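Local structure of endoribonuclease L-PSP/chorismate mutase-like domain-containing protein (Agrobacterium tumefaciens, 3D01) at residues G56-T61 and F151-E156; R75-C80 and H119-G124. The protein is of unknown function but belongs to the YjgF/chorismate mutase-like family of putative endoribonucleases and, like its relatives, assembles from three subunits. One frame throughout, in Å; residues are numbered along the deposited sequence.

Contact 1 (G56-T61 and F151-E156)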
loop_
_atom_site.group_PDB
_atom_site.type_symbol
_atom_site.label_atom_id
_atom_site.label_comp_id
_atom_site.label_asym_id
_atom_site.label_seq_id
_atom_site.Cartn_x
_atom_site.Cartn_y
_atom_site.Cartn_z
ATOM N N GLY I 56 2.531 -26.034 0.623
ATOM C CA GLY I 56 1.566 -25.790 -0.406
ATOM C C GLY I 56 0.138 -25.624 0.092
ATOM O O GLY I 56 -0.782 -25.734 -0.696
ATOM N N LYS I 57 -0.050 -25.370 1.385
ATOM C CA LYS I 57 -1.391 -25.199 1.938
ATOM C C LYS I 57 -1.435 -23.900 2.712
ATOM O O LYS I 57 -0.435 -23.497 3.271
ATOM C CB LYS I 57 -1.726 -26.336 2.905
ATOM C CG LYS I 57 -1.763 -27.743 2.281
ATOM C CD LYS I 57 -1.972 -28.750 3.387
ATOM C CE LYS I 57 -1.686 -30.190 2.965
ATOM N NZ LYS I 57 -0.243 -30.516 3.192
ATOM N N ILE I 58 -2.610 -23.281 2.776
ATOM C CA ILE I 58 -2.797 -22.078 3.594
ATOM C C ILE I 58 -2.919 -22.571 5.019
ATOM O O ILE I 58 -3.945 -23.132 5.396
ATOM C CB ILE I 58 -4.068 -21.291 3.229
ATOM C CG1 ILE I 58 -4.098 -20.894 1.753
ATOM C CG2 ILE I 58 -4.208 -20.078 4.161
ATOM C CD1 ILE I 58 -3.292 -19.716 1.405
ATOM N N ALA I 59 -1.888 -22.337 5.821
ATOM C CA ALA I 59 -1.756 -22.924 7.148
ATOM C C ALA I 59 -2.657 -22.339 8.218
ATOM O O ALA I 59 -2.968 -23.021 9.180
ATOM C CB ALA I 59 -0.298 -22.833 7.623
ATOM N N VAL I 60 -3.061 -21.079 8.071
ATOM C CA VAL I 60 -3.861 -20.406 9.100
ATOM C C VAL I 60 -4.966 -19.594 8.381
ATOM O O VAL I 60 -4.690 -18.745 7.563
ATOM C CB VAL I 60 -3.025 -19.468 9.979
ATOM C CG1 VAL I 60 -3.889 -18.862 11.150
ATOM C CG2 VAL I 60 -1.762 -20.167 10.521
ATOM N N THR I 61 -6.208 -19.941 8.702
ATOM C CA THR I 61 -7.382 -19.409 8.053
ATOM C C THR I 61 -8.420 -18.938 9.058
ATOM O O THR I 61 -8.516 -19.416 10.195
ATOM C CB THR I 61 -8.078 -20.460 7.160
ATOM O OG1 THR I 61 -8.420 -21.606 7.964
ATOM C CG2 THR I 61 -7.174 -20.873 5.958
ATOM N N PHE I 151 -8.573 -16.973 -0.034
ATOM C CA PHE I 151 -8.436 -18.349 0.504
ATOM C C PHE I 151 -8.703 -18.436 1.996
ATOM O O PHE I 151 -8.365 -19.411 2.636
ATOM C CB PHE I 151 -7.077 -18.953 0.136
ATOM C CG PHE I 151 -6.818 -18.957 -1.338
ATOM C CD1 PHE I 151 -7.292 -19.991 -2.122
ATOM C CD2 PHE I 151 -6.127 -17.910 -1.951
ATOM C CE1 PHE I 151 -7.066 -19.986 -3.509
ATOM C CE2 PHE I 151 -5.908 -17.902 -3.319
ATOM C CZ PHE I 151 -6.377 -18.959 -4.093
ATOM N N ASN I 152 -9.318 -17.379 2.532
ATOM C CA ASN I 152 -9.611 -17.264 3.946
ATOM C C ASN I 152 -8.345 -17.201 4.761
ATOM O O ASN I 152 -8.350 -17.527 5.945
ATOM C CB ASN I 152 -10.506 -18.421 4.406
ATOM C CG ASN I 152 -11.309 -18.090 5.653
ATOM O OD1 ASN I 152 -11.450 -16.922 6.039
ATOM N ND2 ASN I 152 -11.815 -19.133 6.311
ATOM N N ALA I 153 -7.250 -16.739 4.139
ATOM C CA ALA I 153 -5.997 -16.528 4.887
ATOM C C ALA I 153 -6.271 -15.566 6.041
ATOM O O ALA I 153 -7.003 -14.558 5.877
ATOM C CB ALA I 153 -4.913 -15.969 3.980
ATOM N N SER I 154 -5.633 -15.826 7.173
ATOM C CA SER I 154 -5.744 -14.944 8.330
ATOM C C SER I 154 -4.906 -13.676 8.164
ATOM O O SER I 154 -5.239 -12.645 8.738
ATOM C CB SER I 154 -5.382 -15.670 9.634
ATOM O OG SER I 154 -6.280 -16.741 9.887
ATOM N N VAL I 155 -3.809 -13.778 7.394
ATOM C CA VAL I 155 -2.881 -12.677 7.199
ATOM C C VAL I 155 -2.345 -12.737 5.754
ATOM O O VAL I 155 -2.175 -13.832 5.179
ATOM C CB VAL I 155 -1.655 -12.744 8.191
ATOM C CG1 VAL I 155 -0.710 -11.502 7.994
ATOM C CG2 VAL I 155 -2.112 -12.973 9.645
ATOM N N GLU I 156 -2.109 -11.565 5.194
ATOM C CA GLU I 156 -1.422 -11.398 3.926
ATOM C C GLU I 156 -0.460 -10.202 4.075
ATOM O O GLU I 156 -0.788 -9.165 4.695
ATOM C CB GLU I 156 -2.415 -11.113 2.806
ATOM C CG GLU I 156 -1.803 -10.832 1.462
ATOM C CD GLU I 156 -2.853 -10.346 0.418
ATOM O OE1 GLU I 156 -4.052 -10.642 0.570
ATOM O OE2 GLU I 156 -2.478 -9.646 -0.554
#
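Ile58 and Phe151 meet through aliphatic carbons, CG1 of the isoleucine resting 3.9 Å from Phe151 CB, and their side chains cross at about a right angle. The two branches of Ile58 divide the work: chi1 of -56° puts CG1 beside the backbone N and CG2 anti to it, so that CG1 and CD1 serve Phe151 while CG2 lands 4.0 Å from Ala153 CA. A beta-branched residue suits this place because one side chain has to cover two neighbours. The small methyl of Ala153, directed away, leaves CA uncovered for Ile58 CG2, and Ala153 CB touches that CG2 from the side at 4.2 Å. The phenyl ring of Phe151 turns away from Ile58 and stacks on His119 of a neighbouring subunit.

Further along, 56-61 and 151-156 join by a single beta bridge, Thr61 with Ala153, in the chain that leads into strand 155-163 of the YjgF-like fold. The bond across it runs from Ser154 N to Val60 O, 3.1 Å, with an N-H...O angle of 155°; the donor is tilted 33° from the carbonyl plane. Thr61 CA also lies 3.0 Å from Asn152 O, a CA-H...O contact. Phe151 and Asn152 both have positive phi, so the backbone turns sharply just before the bridge.

Ser154 OG lies 3.4 Å from Val60 CG1, the methyl anti to the valine's backbone N; the serine hydroxyl itself is hydrogen-bonded to Gly62 O, a small group that fits against the valine while reaching the neighbouring main chain. Thr61 CB packs 3.2 Å from Asn152 O. The amide nitrogen of Asn152 binds an oxygen of the PG5 molecule, probably derived from the crystallisation liquor, and both residues line its pocket.

Contact 2 (R75-C80 and H119-G124)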
loop_
_atom_site.group_PDB
_atom_site.type_symbol
_atom_site.label_atom_id
_atom_site.label_comp_id
_atom_site.label_asym_id
_atom_site.label_seq_id
_atom_site.Cartn_x
_atom_site.Cartn_y
_atom_site.Cartn_z
ATOM N N ARG I 75 2.008 -16.782 14.000
ATOM C CA ARG I 75 2.551 -17.828 13.135
ATOM C C ARG I 75 2.185 -17.623 11.686
ATOM O O ARG I 75 2.994 -17.803 10.809
ATOM C CB ARG I 75 2.013 -19.186 13.529
ATOM C CG ARG I 75 2.670 -20.369 12.786
ATOM C CD ARG I 75 4.175 -20.463 13.028
ATOM N NE ARG I 75 4.476 -20.270 14.451
ATOM C CZ ARG I 75 5.666 -20.424 15.022
ATOM N NH1 ARG I 75 6.720 -20.818 14.317
ATOM N NH2 ARG I 75 5.799 -20.184 16.326
ATOM N N ALA I 76 0.930 -17.284 11.421
ATOM C CA ALA I 76 0.546 -16.884 10.067
ATOM C C ALA I 76 1.441 -15.772 9.492
ATOM O O ALA I 76 1.909 -15.878 8.359
ATOM C CB ALA I 76 -0.949 -16.454 10.006
ATOM N N ALA I 77 1.691 -14.723 10.284
ATOM C CA ALA I 77 2.497 -13.587 9.835
ATOM C C ALA I 77 3.952 -14.062 9.495
ATOM O O ALA I 77 4.541 -13.696 8.469
ATOM C CB ALA I 77 2.508 -12.508 10.908
ATOM N N GLU I 78 4.476 -14.917 10.355
ATOM C CA GLU I 78 5.813 -15.547 10.168
ATOM C C GLU I 78 5.867 -16.282 8.842
ATOM O O GLU I 78 6.810 -16.096 8.071
ATOM C CB GLU I 78 6.112 -16.514 11.300
ATOM C CG GLU I 78 6.486 -15.863 12.646
ATOM C CD GLU I 78 6.586 -16.846 13.822
ATOM O OE1 GLU I 78 5.964 -17.938 13.823
ATOM O OE2 GLU I 78 7.319 -16.515 14.788
ATOM N N LEU I 79 4.835 -17.093 8.566
ATOM C CA LEU I 79 4.733 -17.817 7.299
ATOM C C LEU I 79 4.654 -16.892 6.071
ATOM O O LEU I 79 5.308 -17.126 5.046
ATOM C CB LEU I 79 3.577 -18.813 7.333
ATOM C CG LEU I 79 3.774 -20.084 8.176
ATOM C CD1 LEU I 79 2.473 -20.866 8.196
ATOM C CD2 LEU I 79 4.975 -20.950 7.715
ATOM N N CYS I 80 3.856 -15.824 6.172
ATOM C CA CYS I 80 3.812 -14.806 5.142
ATOM C C CYS I 80 5.218 -14.276 4.892
ATOM O O CYS I 80 5.636 -14.149 3.743
ATOM C CB CYS I 80 2.877 -13.653 5.546
ATOM S SG CYS I 80 1.139 -14.113 5.599
ATOM N N HIS I 119 -1.132 -4.999 15.160
ATOM C CA HIS I 119 0.324 -4.718 15.351
ATOM C C HIS I 119 1.038 -5.922 15.965
ATOM O O HIS I 119 2.128 -6.291 15.529
ATOM C CB HIS I 119 0.556 -3.456 16.175
ATOM C CG HIS I 119 -0.132 -3.469 17.502
ATOM N ND1 HIS I 119 -1.506 -3.525 17.637
ATOM C CD2 HIS I 119 0.365 -3.421 18.756
ATOM C CE1 HIS I 119 -1.814 -3.523 18.921
ATOM N NE2 HIS I 119 -0.696 -3.471 19.620
ATOM N N LEU I 120 0.414 -6.564 16.946
ATOM C CA LEU I 120 0.998 -7.744 17.577
ATOM C C LEU I 120 1.085 -8.904 16.596
ATOM O O LEU I 120 2.048 -9.712 16.628
ATOM C CB LEU I 120 0.165 -8.138 18.778
ATOM C CG LEU I 120 0.090 -7.065 19.858
ATOM C CD1 LEU I 120 -0.554 -7.691 21.111
ATOM C CD2 LEU I 120 1.445 -6.466 20.129
ATOM N N VAL I 121 0.083 -9.003 15.726
ATOM C CA VAL I 121 0.069 -10.063 14.718
ATOM C C VAL I 121 1.212 -9.890 13.740
ATOM O O VAL I 121 1.962 -10.819 13.477
ATOM C CB VAL I 121 -1.286 -10.118 13.978
ATOM C CG1 VAL I 121 -1.201 -11.066 12.743
ATOM C CG2 VAL I 121 -2.400 -10.501 14.991
ATOM N N ILE I 122 1.362 -8.682 13.225
ATOM C CA ILE I 122 2.378 -8.408 12.222
ATOM C C ILE I 122 3.771 -8.435 12.857
ATOM O O ILE I 122 4.752 -8.718 12.171
ATOM C CB ILE I 122 2.091 -7.096 11.458
ATOM C CG1 ILE I 122 0.736 -7.180 10.739
ATOM C CG2 ILE I 122 3.209 -6.799 10.469
ATOM C CD1 ILE I 122 0.525 -8.406 9.774
ATOM N N ASN I 123 3.852 -8.214 14.165
ATOM C CA ASN I 123 5.128 -8.422 14.880
ATOM C C ASN I 123 5.715 -9.810 14.628
ATOM O O ASN I 123 6.942 -9.944 14.629
ATOM C CB ASN I 123 5.010 -8.176 16.377
ATOM C CG ASN I 123 4.905 -6.687 16.728
ATOM O OD1 ASN I 123 5.145 -5.807 15.893
ATOM N ND2 ASN I 123 4.538 -6.403 17.974
ATOM N N GLY I 124 4.867 -10.825 14.406
ATOM C CA GLY I 124 5.325 -12.162 13.927
ATOM C C GLY I 124 6.274 -12.052 12.725
ATOM O O GLY I 124 7.385 -12.609 12.719
HETATM O O HOH W 1 8.483 -14.025 14.830
#
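Ala77 of helix 70-91 meets Val121 and Gly124 of helix 118-133 where the segment axes approach to 7.1 Å at a crossing angle of -44°, the two helices running in broadly the same N-to-C direction. So close an approach is matched by small residues at the crossing. Ala77 points its methyl at the other helix, and CB comes within 3.1 Å of Val121 O, touching the backbone more closely than any side chain. Its nearest side-chain neighbour is Val121 CG1 at 4.4 Å. Gly124, having no side chain, lets its CA stand 4.1 Å from Ala77 CB.

At the outer border of the crossing, Glu78 lays its aliphatic part against the end of 119-124: CG lies 3.4 Å from Gly124 O. With CG anti to the carbonyl carbon (chi1 -75°) and the chain extended beyond it, the carboxylate is carried past this contact to a water. The water donates to Glu78 OE2 at 2.7 Å and to Gly124 O at 2.8 Å, bridging the two helices where no direct hydrogen bond links the segments. Just before 75-80, Gln74 NE2 does bond directly across, to Leu120 O. A glutamate suits this partly exposed position, its methylenes packing and its carboxylate reaching the water.

Beneath the crossing, Ala76, Val121 and Ile122 all rest on Val155 of strand 155-163. This is the close alanine-glycine packing of two helices side by side on one face of a beta-sheet, the alpha+beta architecture of the YjgF/chorismate mutase-like fold.

In the fold
Contacts 1 and 2 lie with their centres 12 Å apart and touch directly: Val60 CB is 3.7 Å from Ala76 CB, and Ala59 CB is 3.4 Å from Leu79 CD1. These touches set contact 1 against a flank of helix 70-91, which contact 2 packs against helix 118-133. Val155 joins them from the sheet, its CG2 lying 3.7 Å from Ala76 CB. Contact 2 is buried, whereas contact 1 is more open and carries Thr61 and Asn152 of the PG5 pocket; the Asn152 side chain is about 3 Å from PG5, and Asp67 completes the pocket. Phe151 of contact 1 meets a second subunit and His119 of contact 2 a third, the same phenylalanine-histidine pairing at two interfaces.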